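PDB 4F82: thioredoxin Reductase from Burkholderia cenocepacia, which probably reduces hydrogen peroxide and organic hydroperoxides to water and alcohols as a thiol-dependent peroxidase of the Prx5 type, protecting the cell from oxidative stress. Local coordinates for residues F53-A58 with C88-D93. Residues are numbered along the deposited sequence; the frame is centred on the assembly and turned at random.
Sequences FGLPGA and CVSVND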
loop_
_atom_site.group_PDB
_atom_site.type_symbol
_atom_site.label_atom_id
_atom_site.label_comp_id
_atom_site.label_asym_id
_atom_site.label_seq_id
_atom_site.Cartn_x
_atom_site.Cartn_y
_atom_site.Cartn_z
ATOM N N PHE A 53 -7.155 16.144 3.177
ATOM C CA PHE A 53 -5.866 16.280 2.495
ATOM C C PHE A 53 -5.483 14.892 1.946
ATOM O O PHE A 53 -5.618 13.877 2.639
ATOM C CB PHE A 53 -4.774 16.939 3.380
ATOM C CG PHE A 53 -4.336 16.109 4.557
ATOM C CD1 PHE A 53 -3.149 15.345 4.507
ATOM C CD2 PHE A 53 -5.096 16.063 5.710
ATOM C CE1 PHE A 53 -2.731 14.580 5.619
ATOM C CE2 PHE A 53 -4.682 15.280 6.822
ATOM C CZ PHE A 53 -3.511 14.534 6.776
ATOM N N GLY A 54 -5.141 14.857 0.662
ATOM C CA GLY A 54 -4.737 13.633 0.020
ATOM C C GLY A 54 -3.230 13.693 -0.156
ATOM O O GLY A 54 -2.633 14.769 -0.295
ATOM N N LEU A 55 -2.604 12.531 -0.176
ATOM C CA LEU A 55 -1.141 12.493 -0.335
ATOM C C LEU A 55 -0.782 11.169 -1.028
ATOM O O LEU A 55 -1.631 10.271 -1.123
ATOM C CB LEU A 55 -0.469 12.655 1.048
ATOM C CG LEU A 55 -0.990 11.920 2.287
ATOM C CD1 LEU A 55 -0.789 10.368 2.207
ATOM C CD2 LEU A 55 -0.330 12.466 3.543
ATOM N N PRO A 56 0.455 11.049 -1.542
ATOM C CA PRO A 56 0.838 9.912 -2.384
ATOM C C PRO A 56 0.960 8.526 -1.724
ATOM O O PRO A 56 0.745 7.536 -2.423
ATOM C CB PRO A 56 2.205 10.340 -2.938
ATOM C CG PRO A 56 2.155 11.833 -2.949
ATOM C CD PRO A 56 1.409 12.165 -1.669
ATOM N N GLY A 57 1.336 8.435 -0.450
ATOM C CA GLY A 57 1.409 7.115 0.143
ATOM C C GLY A 57 1.706 7.033 1.626
ATOM O O GLY A 57 2.584 7.756 2.149
ATOM N N ALA A 58 1.007 6.113 2.301
ATOM C CA ALA A 58 1.341 5.798 3.691
ATOM C C ALA A 58 2.812 5.371 3.798
ATOM O O ALA A 58 3.372 4.766 2.866
ATOM C CB ALA A 58 0.423 4.692 4.231
ATOM N N CYS A 88 -7.329 12.184 6.200
ATOM C CA CYS A 88 -6.173 11.959 5.324
ATOM C C CYS A 88 -6.571 10.916 4.274
ATOM O O CYS A 88 -6.884 9.766 4.609
ATOM C CB CYS A 88 -4.978 11.467 6.123
ATOM S SG CYS A 88 -3.566 10.977 5.064
ATOM N N VAL A 89 -6.564 11.298 3.002
ATOM C CA VAL A 89 -6.912 10.334 1.965
ATOM C C VAL A 89 -5.661 9.835 1.241
ATOM O O VAL A 89 -4.790 10.622 0.884
ATOM C CB VAL A 89 -7.878 10.941 0.950
ATOM C CG1 VAL A 89 -8.014 10.033 -0.259
ATOM C CG2 VAL A 89 -9.255 11.174 1.607
ATOM N N SER A 90 -5.528 8.524 1.050
ATOM C CA SER A 90 -4.389 8.041 0.283
ATOM C C SER A 90 -4.814 6.826 -0.482
ATOM O O SER A 90 -5.755 6.124 -0.073
ATOM C CB SER A 90 -3.198 7.678 1.203
ATOM O OG SER A 90 -2.039 7.287 0.442
ATOM N N VAL A 91 -4.089 6.542 -1.561
ATOM C CA VAL A 91 -4.343 5.341 -2.349
ATOM C C VAL A 91 -3.531 4.230 -1.725
ATOM O O VAL A 91 -2.388 3.931 -2.131
ATOM C CB VAL A 91 -4.025 5.511 -3.866
ATOM C CG1 VAL A 91 -4.406 4.226 -4.640
ATOM C CG2 VAL A 91 -4.833 6.658 -4.407
ATOM N N ASN A 92 -4.106 3.703 -0.655
ATOM C CA ASN A 92 -3.567 2.611 0.151
ATOM C C ASN A 92 -4.798 1.926 0.713
ATOM O O ASN A 92 -5.845 2.583 0.899
ATOM C CB ASN A 92 -2.790 3.172 1.349
ATOM C CG ASN A 92 -1.370 3.644 0.990
ATOM O OD1 ASN A 92 -1.105 4.852 0.955
ATOM N ND2 ASN A 92 -0.452 2.692 0.756
ATOM N N ASP A 93 -4.682 0.641 1.048
ATOM C CA ASP A 93 -5.798 -0.094 1.655
ATOM C C ASP A 93 -5.930 0.248 3.166
ATOM O O ASP A 93 -5.032 0.889 3.739
ATOM C CB ASP A 93 -5.553 -1.597 1.471
ATOM C CG ASP A 93 -4.292 -2.062 2.181
ATOM O OD1 ASP A 93 -3.222 -2.247 1.506
ATOM O OD2 ASP A 93 -4.381 -2.233 3.434
HETATM O O HOH W 1 -2.013 8.226 -2.709
HETATM O O HOH W 2 2.324 3.786 0.443
#
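Phe53 O takes the backbone N-H of Val89 at 2.8 Å, and Val89 O in turn accepts from Leu55 N at 3.1 Å, so Val89 bonds on both sides of Gly54 as parallel pairing requires. Gly54, lacking a side chain, brings its CA to 3.1 Å from Val89 O in a CA-H...O contact.

Where the strands part, side chains and water take over from the ladder. Asn92 OD1 accepts two bonds: an almost straight one from Ala58 N (2.8 Å, 176° at the hydrogen), whose donor stands above the amide plane, and one from Ser90 OG at 2.7 Å. With chi1 of -176°, Ser90 swings OG away from its own N and to the side of its carbonyl carbon, within reach of the amide. The two bonds at OD1 and one from ND2 to a water, which also binds Ala58 O, together hold the carboxamide in its orientation. A second water bridges Leu55 O and Val91 N, filling in for the direct bond the diverging backbones no longer make.

Apolar packing occupies the face bearing Phe53, Leu55 and Cys88. The Phe53 ring swings over Cys88, whose CA sits above one ring face in a CH-pi contact while SG approaches obliquely, 4.4 Å from the centroid. Leu55 CD2 touches that sulfur, and CD1 packs on Ser90 CB at 3.7 Å. Leu55 also touches Cys63, the predicted peroxidatic cysteine.

Strand 49-55, helix 61-80 and strand 85-90 form a beta-alpha-beta crossover of the thioredoxin fold, its adjacent parallel strands ending beside the probable peroxiredoxin active site.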